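Local coordinates for protein GH127 beta-L-arabinofuranoside (Geobacillus stearothermophilus, PDB 4QK0) that probably hydrolyses terminal beta-L-arabinofuranosyl linkages in arabinose-containing glycans, as a family 127 glycoside hydrolase, at residues W296-T300 and K301-Y305; S318-F321 and D322-P326; E361-Y365 and N366-S370; E349-D353 and G354-D358. All blocks are in the same frame, centred on the assembly; numbering follows the deposited sequence.

Contact 1 (W296-T300 and K301-Y305); sequences WENVT and KRQMY
Helical bonding runs on from E297 O to K301 N at 2.9 Å and from V299 O to Q303 N, with a weak bond from R302 N to N298 O between them, as helix 286-302 gives way to loop. One turn apart, E297 and K301 run side by side in the same direction and meet in a salt bridge, E297 OE2 to K301 NZ 2.7 Å. The E297 chain folds at chi2 (-70°), turning its carboxylate along the helix toward the lysine; that OE2 also pairs with K355. A water joins K301 NZ at 2.6 Å to T300 OG1, and more weakly to W296 NE1. T300 in turn bonds OG1 to W296 O at 2.7 Å. This carbonyl is gripped from opposite faces, by the hydroxyl and by T300 N, while T300 CG2 sits 3.4 Å above the centre of the W296 indole. Q303, which follows the helix, reaches N298 OD1 with NE2 at 2.9 Å. The bond lies nearly in the glutamine's amide plane, yet the two amides are turned 73° apart. The loop residue A262 completes the pair, its N bonding N298 OD1 and its O taking Q303 NE2. R302, its chain extended, forms a salt bridge with D322. The E297-K301 pair is an i to i+4 salt bridge on a helix surface, and the N298-Q303 amide bond ties this catalytic-domain helix to the residues after it.

Contact 2 (S318-F321 and D322-P326); sequences SFTF and DFDLP
T320 and D324 meet through a short hydrogen bond, OG1 to OD2 at 2.7 Å, their side chains crossing at about a right angle. The hydroxyl arrives on the anti side of the carboxylate oxygen, 20° out of its plane. Next to it the F321 ring packs on D324: D324 CB stands 3.8 Å from the centroid of the F321 ring, a CH-pi contact over the face, and the ring carbon closest to D324 CB is F321 CZ at 3.7 Å. Ring and carboxylate planes are only 14° apart, but it is CB that covers the ring face; the carboxylate is displaced past the rim. F321 gets there because its CG sits between the backbone N and the carbonyl carbon (chi1 59°), which folds the ring back over the turn.

The backbone that brings them together is a type II beta turn from F321 to D324, closed by D324 N to F321 O at 3.2 Å. A water bridges F321 O (2.7 Å) and D324 O (2.8 Å). F323 holds the left-handed third position of the turn and stacks on H540, while the D322 carboxylate, already engaged by R302, also accepts from N298.

Further out, T320 OG1 also bonds S312 OG. D324 OD2 forms a salt bridge with R394 of the second subunit, and W388 of that subunit meets the F321 ring edge-to-face. With a hydroxyl and an arginine both on OD2, the carboxylate is probably held as an anion, and the turn presents acid and ring together to the subunit interface.

Contact 3 (E361-Y365 and N366-S370); sequences ERALY and NGTIS
The flat amide of N366 has R362 O in its plane, only 3° out of it. ND2 bonds that R362 O at 2.8 Å, on a lone pair in the carbonyl plane, with a fairly straight N-H...O angle of 162°. With CG anti to its own carbonyl carbon (chi1 -61°), N366 folds its amide back against the helix. Its OD1 accepts from V558 N, and ND2 also donates to P556 O. The other flat group, the Y365 ring, has E361 O at its edge and in its plane, while Y365 CB stands 4.0 Å from N366 ND2; outside the segments, W23 meets the ring edge-to-face and F22 meets it at a shallow angle.

This is where helix 354-365 of the catalytic domain runs out, and side chains take up carbonyls of its last turn. A363 O takes three donors: T368 OG1 at 2.7 Å, joined by weak bonds from T368 N at 3.0 Å and N366 N at 3.5 Å. T368 CG2 rests 4.3 Å from A363 CB. I369 CG1 presses on L364 O at 3.3 Å, and CD1 continues alongside the same carbonyl toward F22, W23 and Y26 of helix 22-42.

Contact 4 (E349-D353 and G354-D358); sequences ELEMD and GKYAD
Three hydrogen bonds cross from E351 and D353 to K355 and Y356. Two involve side chains of the acids. Y356 OH donates to E351 OE1 at 2.9 Å, coming from above the carboxylate, 54° out of its plane; the carboxylate and the phenol ring are nearly perpendicular. E351 reaches the hydroxyl on an extended chain whose CG is anti to the backbone N (chi1 -177°). The same OE1 accepts from Q293, and OE2 makes a salt bridge to K511, so both oxygens are engaged. The second is K355 N to D353 OD1, 2.9 Å and almost straight at 167°, meeting the oxygen on its anti side. The third is a backbone bond, Y356 N to D353 O at 3.0 Å.

The OD1 bond makes D353 the N-cap of helix 354-365, the helix that follows 334-350 after a short link in the catalytic domain; an inverse gamma turn centred on M352 lies within that link. A carboxylate at this position faces the N-terminal end of the helix dipole, which would probably favour its charged form.

Van der Waals contacts surround the cap. The K355 chain passes across the D353 carboxylate, K355 CE standing 3.0 Å from D353 OD2. E351 O lies at the edge of the tyrosine ring, in its plane, 3.2 Å from Y356 CE2. D353 CB packs 3.6 Å from Y356 CE2, and W296 meets this ring edge-to-face.

One longer electrostatic pair remains: K355 NZ, whose partner is E297, stays 4.1 Å from D353 OD2, opposite charges short of a salt bridge.

Overall arrangement
Along the chain the order is contact 1, contact 2, contact 4, contact 3, all in the catalytic domain. Contacts 1 and 2 have centres about 9 Å apart and touch through R302 O to F323 N and Y305 OH to P326 O; both reach the second subunit. Contact 1 also touches contact 4, about 15 Å away between centres, through a salt bridge and ring packing, and contact 3 at about 16 Å, by M304 with R362. Contacts 4 and 3 sit at the two ends of helix 354-365, about 17 Å apart between centres. The end of helix 286-302 thus links helix 354-365 to the turn at 321-324, which faces the second subunit.

Contact 1 (W296-T300 and K301-Y305)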
loop_
_atom_site.group_PDB
_atom_site.type_symbol
_atom_site.label_atom_id
_atom_site.label_comp_id
_atom_site.label_asym_id
_atom_site.label_seq_id
_atom_site.Cartn_x
_atom_site.Cartn_y
_atom_site.Cartn_z
ATOM N N TRP A 296 -21.519 -9.932 12.688
ATOM C CA TRP A 296 -22.076 -9.969 11.366
ATOM C C TRP A 296 -22.267 -8.593 10.793
ATOM O O TRP A 296 -21.964 -8.339 9.627
ATOM C CB TRP A 296 -23.444 -10.654 11.372
ATOM C CG TRP A 296 -24.125 -10.536 10.074
ATOM C CD1 TRP A 296 -25.065 -9.657 9.724
ATOM C CD2 TRP A 296 -23.857 -11.320 8.929
ATOM N NE1 TRP A 296 -25.419 -9.839 8.423
ATOM C CE2 TRP A 296 -24.692 -10.866 7.918
ATOM C CE3 TRP A 296 -23.017 -12.393 8.687
ATOM C CZ2 TRP A 296 -24.729 -11.429 6.688
ATOM C CZ3 TRP A 296 -23.007 -12.947 7.476
ATOM C CH2 TRP A 296 -23.861 -12.460 6.453
ATOM N N GLU A 297 -22.897 -7.736 11.553
ATOM C CA GLU A 297 -23.110 -6.365 11.119
ATOM C C GLU A 297 -21.773 -5.655 10.881
ATOM O O GLU A 297 -21.640 -4.926 9.919
ATOM C CB GLU A 297 -23.920 -5.592 12.168
ATOM C CG GLU A 297 -25.375 -6.104 12.259
ATOM C CD GLU A 297 -26.227 -5.768 11.024
ATOM O OE1 GLU A 297 -26.421 -4.550 10.760
ATOM O OE2 GLU A 297 -26.699 -6.688 10.292
ATOM N N ASN A 298 -20.785 -5.869 11.754
ATOM C CA ASN A 298 -19.533 -5.210 11.569
ATOM C C ASN A 298 -18.850 -5.691 10.263
ATOM O O ASN A 298 -18.357 -4.882 9.470
ATOM C CB ASN A 298 -18.615 -5.443 12.716
ATOM C CG ASN A 298 -17.316 -4.631 12.575
ATOM O OD1 ASN A 298 -16.216 -5.175 12.453
ATOM N ND2 ASN A 298 -17.449 -3.308 12.669
ATOM N N VAL A 299 -18.806 -7.003 10.042
ATOM C CA VAL A 299 -18.123 -7.535 8.856
ATOM C C VAL A 299 -18.845 -7.065 7.593
ATOM O O VAL A 299 -18.214 -6.525 6.701
ATOM C CB VAL A 299 -18.059 -9.067 8.859
ATOM C CG1 VAL A 299 -17.611 -9.564 7.522
ATOM C CG2 VAL A 299 -17.114 -9.529 9.910
ATOM N N THR A 300 -20.161 -7.226 7.550
ATOM C CA THR A 300 -20.876 -7.133 6.309
ATOM C C THR A 300 -21.324 -5.715 6.024
ATOM O O THR A 300 -21.650 -5.420 4.896
ATOM C CB THR A 300 -22.126 -8.062 6.247
ATOM O OG1 THR A 300 -23.082 -7.676 7.236
ATOM C CG2 THR A 300 -21.726 -9.454 6.455
ATOM N N LYS A 301 -21.402 -4.870 7.031
ATOM C CA LYS A 301 -21.736 -3.490 6.793
ATOM C C LYS A 301 -20.535 -2.510 6.898
ATOM O O LYS A 301 -20.694 -1.314 6.675
ATOM C CB LYS A 301 -22.832 -3.052 7.734
ATOM C CG LYS A 301 -24.106 -3.827 7.363
ATOM C CD LYS A 301 -25.464 -3.142 7.515
ATOM C CE LYS A 301 -26.583 -4.105 7.075
ATOM N NZ LYS A 301 -26.669 -5.304 7.976
ATOM N N ARG A 302 -19.380 -2.992 7.327
ATOM C CA ARG A 302 -18.228 -2.100 7.453
ATOM C C ARG A 302 -16.957 -2.638 6.917
ATOM O O ARG A 302 -16.103 -1.842 6.650
ATOM C CB ARG A 302 -18.050 -1.666 8.898
ATOM C CG ARG A 302 -19.302 -1.009 9.395
ATOM C CD ARG A 302 -19.089 -0.267 10.649
ATOM N NE ARG A 302 -20.228 0.584 10.958
ATOM C CZ ARG A 302 -20.195 1.526 11.897
ATOM N NH1 ARG A 302 -19.073 1.750 12.579
ATOM N NH2 ARG A 302 -21.268 2.267 12.132
ATOM N N GLN A 303 -16.797 -3.957 6.788
ATOM C CA GLN A 303 -15.492 -4.520 6.388
ATOM C C GLN A 303 -15.581 -5.576 5.306
ATOM O O GLN A 303 -14.818 -6.517 5.292
ATOM C CB GLN A 303 -14.721 -5.047 7.564
ATOM C CG GLN A 303 -14.428 -3.975 8.614
ATOM C CD GLN A 303 -13.388 -4.465 9.605
ATOM O OE1 GLN A 303 -12.212 -4.614 9.280
ATOM N NE2 GLN A 303 -13.842 -4.828 10.813
HETATM N N MSE A 304 -16.485 -5.381 4.370
HETATM C CA MSE A 304 -16.682 -6.300 3.299
HETATM C C MSE A 304 -16.681 -5.582 1.979
HETATM O O MSE A 304 -17.309 -4.554 1.846
HETATM C CB MSE A 304 -18.047 -6.996 3.451
HETATM C CG MSE A 304 -18.261 -8.039 2.408
HETATM SE SE MSE A 304 -20.073 -8.882 2.470
HETATM C CE MSE A 304 -21.146 -7.405 1.905
ATOM N N TYR A 305 -16.018 -6.179 0.971
ATOM C CA TYR A 305 -15.989 -5.627 -0.391
ATOM C C TYR A 305 -17.268 -5.946 -1.128
ATOM O O TYR A 305 -17.945 -6.920 -0.837
ATOM C CB TYR A 305 -14.774 -6.209 -1.143
ATOM C CG TYR A 305 -13.403 -5.655 -0.654
ATOM C CD1 TYR A 305 -12.918 -4.455 -1.136
ATOM C CD2 TYR A 305 -12.640 -6.343 0.240
ATOM C CE1 TYR A 305 -11.701 -3.946 -0.716
ATOM C CE2 TYR A 305 -11.430 -5.837 0.673
ATOM C CZ TYR A 305 -10.948 -4.626 0.158
ATOM O OH TYR A 305 -9.732 -4.103 0.635
HETATM O O HOH W 1 -25.741 -7.450 6.755
#

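Contact 2 (S318-F321 and D322-P326)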
loop_
_atom_site.group_PDB
_atom_site.type_symbol
_atom_site.label_atom_id
_atom_site.label_comp_id
_atom_site.label_asym_id
_atom_site.label_seq_id
_atom_site.Cartn_x
_atom_site.Cartn_y
_atom_site.Cartn_z
ATOM N N SER A 318 -5.586 -9.895 6.680
ATOM C CA SER A 318 -6.414 -9.540 7.783
ATOM C C SER A 318 -7.400 -8.419 7.524
ATOM O O SER A 318 -7.296 -7.622 6.559
ATOM C CB SER A 318 -5.490 -9.166 8.951
ATOM O OG SER A 318 -4.628 -8.128 8.551
ATOM N N PHE A 319 -8.387 -8.383 8.417
ATOM C CA PHE A 319 -9.174 -7.214 8.623
ATOM C C PHE A 319 -8.285 -6.079 9.094
ATOM O O PHE A 319 -7.282 -6.267 9.803
ATOM C CB PHE A 319 -10.219 -7.474 9.680
ATOM C CG PHE A 319 -11.320 -8.425 9.237
ATOM C CD1 PHE A 319 -12.280 -8.022 8.356
ATOM C CD2 PHE A 319 -11.349 -9.733 9.694
ATOM C CE1 PHE A 319 -13.292 -8.884 7.949
ATOM C CE2 PHE A 319 -12.358 -10.616 9.276
ATOM C CZ PHE A 319 -13.326 -10.203 8.402
ATOM N N THR A 320 -8.674 -4.874 8.707
ATOM C CA THR A 320 -8.128 -3.670 9.313
ATOM C C THR A 320 -9.197 -3.053 10.208
ATOM O O THR A 320 -9.187 -3.267 11.419
ATOM C CB THR A 320 -7.615 -2.679 8.259
ATOM O OG1 THR A 320 -8.630 -2.392 7.281
ATOM C CG2 THR A 320 -6.432 -3.310 7.571
ATOM N N PHE A 321 -10.027 -2.169 9.658
ATOM C CA PHE A 321 -11.001 -1.467 10.486
ATOM C C PHE A 321 -12.118 -0.965 9.623
ATOM O O PHE A 321 -12.041 -0.962 8.365
ATOM C CB PHE A 321 -10.308 -0.332 11.318
ATOM C CG PHE A 321 -9.622 0.702 10.469
ATOM C CD1 PHE A 321 -10.341 1.805 9.976
ATOM C CD2 PHE A 321 -8.309 0.536 10.071
ATOM C CE1 PHE A 321 -9.749 2.735 9.124
ATOM C CE2 PHE A 321 -7.696 1.480 9.226
ATOM C CZ PHE A 321 -8.436 2.577 8.767
ATOM N N ASP A 322 -13.138 -0.433 10.270
ATOM C CA ASP A 322 -14.325 0.017 9.544
ATOM C C ASP A 322 -14.059 0.927 8.354
ATOM O O ASP A 322 -13.372 1.935 8.457
ATOM C CB ASP A 322 -15.252 0.739 10.499
ATOM C CG ASP A 322 -15.804 -0.197 11.611
ATOM O OD1 ASP A 322 -15.446 -1.409 11.663
ATOM O OD2 ASP A 322 -16.573 0.315 12.445
ATOM N N PHE A 323 -14.662 0.557 7.236
ATOM C CA PHE A 323 -14.705 1.341 6.043
ATOM C C PHE A 323 -13.349 1.449 5.275
ATOM O O PHE A 323 -13.295 2.186 4.302
ATOM C CB PHE A 323 -15.253 2.731 6.321
ATOM C CG PHE A 323 -16.611 2.757 6.965
ATOM C CD1 PHE A 323 -17.732 2.276 6.301
ATOM C CD2 PHE A 323 -16.780 3.358 8.208
ATOM C CE1 PHE A 323 -18.990 2.391 6.868
ATOM C CE2 PHE A 323 -18.050 3.474 8.789
ATOM C CZ PHE A 323 -19.149 2.964 8.120
ATOM N N ASP A 324 -12.304 0.740 5.717
ATOM C CA ASP A 324 -10.993 0.688 5.048
ATOM C C ASP A 324 -10.978 -0.436 4.032
ATOM O O ASP A 324 -10.660 -1.581 4.328
ATOM C CB ASP A 324 -9.856 0.517 6.073
ATOM C CG ASP A 324 -8.457 0.437 5.414
ATOM O OD1 ASP A 324 -8.217 1.160 4.458
ATOM O OD2 ASP A 324 -7.604 -0.348 5.852
ATOM N N LEU A 325 -11.374 -0.101 2.833
ATOM C CA LEU A 325 -11.598 -1.101 1.787
ATOM C C LEU A 325 -10.963 -0.707 0.458
ATOM O O LEU A 325 -11.656 -0.464 -0.542
ATOM C CB LEU A 325 -13.104 -1.244 1.594
ATOM C CG LEU A 325 -13.785 -1.882 2.804
ATOM C CD1 LEU A 325 -15.274 -1.683 2.695
ATOM C CD2 LEU A 325 -13.461 -3.369 2.938
ATOM N N PRO A 326 -9.637 -0.620 0.450
ATOM C CA PRO A 326 -8.882 -0.187 -0.731
ATOM C C PRO A 326 -8.967 -1.269 -1.785
ATOM O O PRO A 326 -8.916 -2.447 -1.464
ATOM C CB PRO A 326 -7.471 -0.020 -0.220
ATOM C CG PRO A 326 -7.388 -1.016 0.923
ATOM C CD PRO A 326 -8.758 -0.897 1.578
HETATM O O HOH W 2 -12.297 -2.759 6.301
#

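Contact 3 (E361-Y365 and N366-S370)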
loop_
_atom_site.group_PDB
_atom_site.type_symbol
_atom_site.label_atom_id
_atom_site.label_comp_id
_atom_site.label_asym_id
_atom_site.label_seq_id
_atom_site.Cartn_x
_atom_site.Cartn_y
_atom_site.Cartn_z
ATOM N N GLU A 361 -25.089 -15.168 -1.337
ATOM C CA GLU A 361 -25.216 -15.133 -2.785
ATOM C C GLU A 361 -24.157 -14.215 -3.385
ATOM O O GLU A 361 -23.509 -14.557 -4.385
ATOM C CB GLU A 361 -26.611 -14.678 -3.149
ATOM C CG GLU A 361 -26.844 -14.332 -4.598
ATOM C CD GLU A 361 -28.276 -13.943 -4.868
ATOM O OE1 GLU A 361 -28.654 -12.797 -4.493
ATOM O OE2 GLU A 361 -29.029 -14.761 -5.497
ATOM N N ARG A 362 -23.957 -13.038 -2.776
ATOM C CA ARG A 362 -22.862 -12.126 -3.204
ATOM C C ARG A 362 -21.482 -12.845 -3.262
ATOM O O ARG A 362 -20.801 -12.805 -4.287
ATOM C CB ARG A 362 -22.806 -10.955 -2.275
ATOM C CG ARG A 362 -21.843 -9.856 -2.654
ATOM C CD ARG A 362 -21.794 -8.769 -1.595
ATOM N NE ARG A 362 -22.999 -7.968 -1.530
ATOM C CZ ARG A 362 -23.400 -7.119 -2.472
ATOM N NH1 ARG A 362 -22.675 -6.889 -3.588
ATOM N NH2 ARG A 362 -24.514 -6.435 -2.302
ATOM N N ALA A 363 -21.126 -13.564 -2.220
ATOM C CA ALA A 363 -19.870 -14.297 -2.222
ATOM C C ALA A 363 -19.813 -15.405 -3.252
ATOM O O ALA A 363 -18.795 -15.584 -3.969
ATOM C CB ALA A 363 -19.540 -14.846 -0.868
ATOM N N LEU A 364 -20.926 -16.087 -3.408
ATOM C CA LEU A 364 -20.996 -17.193 -4.322
ATOM C C LEU A 364 -20.847 -16.829 -5.780
ATOM O O LEU A 364 -20.231 -17.602 -6.556
ATOM C CB LEU A 364 -22.321 -17.953 -4.150
ATOM C CG LEU A 364 -22.409 -18.950 -2.990
ATOM C CD1 LEU A 364 -23.853 -19.490 -2.929
ATOM C CD2 LEU A 364 -21.452 -20.123 -3.142
ATOM N N TYR A 365 -21.442 -15.726 -6.189
ATOM C CA TYR A 365 -21.458 -15.347 -7.590
ATOM C C TYR A 365 -20.350 -14.316 -7.935
ATOM O O TYR A 365 -20.308 -13.796 -9.086
ATOM C CB TYR A 365 -22.847 -14.812 -8.034
ATOM C CG TYR A 365 -23.953 -15.881 -8.091
ATOM C CD1 TYR A 365 -24.640 -16.233 -6.955
ATOM C CD2 TYR A 365 -24.234 -16.576 -9.254
ATOM C CE1 TYR A 365 -25.627 -17.204 -6.980
ATOM C CE2 TYR A 365 -25.223 -17.551 -9.302
ATOM C CZ TYR A 365 -25.915 -17.870 -8.148
ATOM O OH TYR A 365 -26.901 -18.841 -8.105
ATOM N N ASN A 366 -19.472 -14.023 -6.982
ATOM C CA ASN A 366 -18.455 -12.970 -7.181
ATOM C C ASN A 366 -17.144 -13.371 -6.620
ATOM O O ASN A 366 -16.385 -14.037 -7.291
ATOM C CB ASN A 366 -18.937 -11.651 -6.625
ATOM C CG ASN A 366 -20.216 -11.177 -7.321
ATOM O OD1 ASN A 366 -20.170 -10.599 -8.414
ATOM N ND2 ASN A 366 -21.366 -11.368 -6.664
ATOM N N GLY A 367 -16.881 -13.111 -5.368
ATOM C CA GLY A 367 -15.536 -13.298 -4.830
ATOM C C GLY A 367 -15.040 -14.672 -4.480
ATOM O O GLY A 367 -13.929 -14.800 -3.913
ATOM N N THR A 368 -15.860 -15.697 -4.694
ATOM C CA THR A 368 -15.394 -17.072 -4.493
ATOM C C THR A 368 -14.944 -17.567 -5.869
ATOM O O THR A 368 -13.805 -17.913 -6.042
ATOM C CB THR A 368 -16.475 -18.054 -3.950
ATOM O OG1 THR A 368 -17.656 -17.950 -4.761
ATOM C CG2 THR A 368 -16.816 -17.736 -2.515
ATOM N N ILE A 369 -15.882 -17.686 -6.796
ATOM C CA ILE A 369 -15.592 -18.233 -8.069
ATOM C C ILE A 369 -14.601 -17.340 -8.876
ATOM O O ILE A 369 -14.001 -17.815 -9.834
ATOM C CB ILE A 369 -16.884 -18.513 -8.882
ATOM C CG1 ILE A 369 -17.825 -17.380 -8.836
ATOM C CG2 ILE A 369 -17.603 -19.750 -8.335
ATOM C CD1 ILE A 369 -18.948 -17.492 -9.859
ATOM N N SER A 370 -14.448 -16.077 -8.494
ATOM C CA SER A 370 -13.394 -15.234 -9.067
ATOM C C SER A 370 -12.028 -15.840 -8.854
ATOM O O SER A 370 -11.108 -15.567 -9.614
ATOM C CB SER A 370 -13.412 -13.841 -8.454
ATOM O OG SER A 370 -13.105 -13.864 -7.065
#

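Contact 4 (E349-D353 and G354-D358)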
loop_
_atom_site.group_PDB
_atom_site.type_symbol
_atom_site.label_atom_id
_atom_site.label_comp_id
_atom_site.label_asym_id
_atom_site.label_seq_id
_atom_site.Cartn_x
_atom_site.Cartn_y
_atom_site.Cartn_z
ATOM N N GLU A 349 -29.398 -20.507 10.182
ATOM C CA GLU A 349 -29.957 -21.450 11.157
ATOM C C GLU A 349 -30.228 -20.760 12.477
ATOM O O GLU A 349 -31.061 -21.178 13.246
ATOM C CB GLU A 349 -29.028 -22.651 11.317
ATOM C CG GLU A 349 -29.013 -23.498 10.029
ATOM C CD GLU A 349 -27.890 -24.548 9.968
ATOM O OE1 GLU A 349 -27.165 -24.710 10.986
ATOM O OE2 GLU A 349 -27.715 -25.184 8.895
ATOM N N LEU A 350 -29.571 -19.643 12.709
ATOM C CA LEU A 350 -29.780 -18.886 13.922
ATOM C C LEU A 350 -30.947 -17.909 13.842
ATOM O O LEU A 350 -31.597 -17.610 14.838
ATOM C CB LEU A 350 -28.510 -18.122 14.185
ATOM C CG LEU A 350 -28.320 -17.342 15.461
ATOM C CD1 LEU A 350 -28.467 -18.266 16.665
ATOM C CD2 LEU A 350 -26.927 -16.713 15.432
ATOM N N GLU A 351 -31.215 -17.418 12.645
ATOM C CA GLU A 351 -32.267 -16.475 12.411
ATOM C C GLU A 351 -32.490 -16.413 10.873
ATOM O O GLU A 351 -31.557 -16.172 10.076
ATOM C CB GLU A 351 -31.852 -15.152 12.994
ATOM C CG GLU A 351 -32.875 -14.027 12.904
ATOM C CD GLU A 351 -32.212 -12.658 12.974
ATOM O OE1 GLU A 351 -31.029 -12.573 13.404
ATOM O OE2 GLU A 351 -32.840 -11.660 12.550
HETATM N N MSE A 352 -33.724 -16.604 10.471
HETATM C CA MSE A 352 -34.105 -16.580 9.088
HETATM C C MSE A 352 -34.243 -15.146 8.605
HETATM O O MSE A 352 -35.292 -14.544 8.696
HETATM C CB MSE A 352 -35.376 -17.372 8.927
HETATM C CG MSE A 352 -35.650 -17.481 7.438
HETATM SE SE MSE A 352 -34.261 -18.499 6.430
HETATM C CE MSE A 352 -34.025 -20.007 7.642
ATOM N N ASP A 353 -33.141 -14.593 8.093
ATOM C CA ASP A 353 -33.096 -13.237 7.571
ATOM C C ASP A 353 -32.447 -13.277 6.175
ATOM O O ASP A 353 -31.298 -13.731 5.996
ATOM C CB ASP A 353 -32.319 -12.360 8.543
ATOM C CG ASP A 353 -32.388 -10.906 8.204
ATOM O OD1 ASP A 353 -32.468 -10.508 6.988
ATOM O OD2 ASP A 353 -32.361 -10.140 9.172
ATOM N N GLY A 354 -33.199 -12.831 5.197
ATOM C CA GLY A 354 -32.734 -12.721 3.835
ATOM C C GLY A 354 -31.375 -12.015 3.692
ATOM O O GLY A 354 -30.623 -12.349 2.794
ATOM N N LYS A 355 -31.028 -11.102 4.592
ATOM C CA LYS A 355 -29.729 -10.410 4.479
ATOM C C LYS A 355 -28.552 -11.358 4.580
ATOM O O LYS A 355 -27.529 -11.108 3.994
ATOM C CB LYS A 355 -29.611 -9.269 5.469
ATOM C CG LYS A 355 -29.244 -9.699 6.893
ATOM C CD LYS A 355 -29.581 -8.615 7.967
ATOM C CE LYS A 355 -29.547 -9.178 9.381
ATOM N NZ LYS A 355 -28.954 -8.305 10.388
ATOM N N TYR A 356 -28.721 -12.490 5.251
ATOM C CA TYR A 356 -27.682 -13.497 5.355
ATOM C C TYR A 356 -27.508 -14.194 4.029
ATOM O O TYR A 356 -26.378 -14.472 3.567
ATOM C CB TYR A 356 -27.971 -14.547 6.459
ATOM C CG TYR A 356 -28.182 -13.939 7.858
ATOM C CD1 TYR A 356 -27.374 -12.914 8.318
ATOM C CD2 TYR A 356 -29.147 -14.414 8.721
ATOM C CE1 TYR A 356 -27.547 -12.365 9.571
ATOM C CE2 TYR A 356 -29.335 -13.858 9.983
ATOM C CZ TYR A 356 -28.554 -12.827 10.391
ATOM O OH TYR A 356 -28.700 -12.288 11.638
ATOM N N ALA A 357 -28.628 -14.538 3.420
ATOM C CA ALA A 357 -28.559 -15.256 2.177
ATOM C C ALA A 357 -28.119 -14.315 1.055
ATOM O O ALA A 357 -27.563 -14.764 0.075
ATOM C CB ALA A 357 -29.897 -15.934 1.860
ATOM N N ASP A 358 -28.401 -13.035 1.201
ATOM C CA ASP A 358 -27.990 -12.004 0.255
ATOM C C ASP A 358 -26.479 -11.958 0.191
ATOM O O ASP A 358 -25.917 -12.012 -0.909
ATOM C CB ASP A 358 -28.544 -10.634 0.616
ATOM C CG ASP A 358 -30.043 -10.512 0.328
ATOM O OD1 ASP A 358 -30.650 -11.343 -0.449
ATOM O OD2 ASP A 358 -30.620 -9.533 0.852
#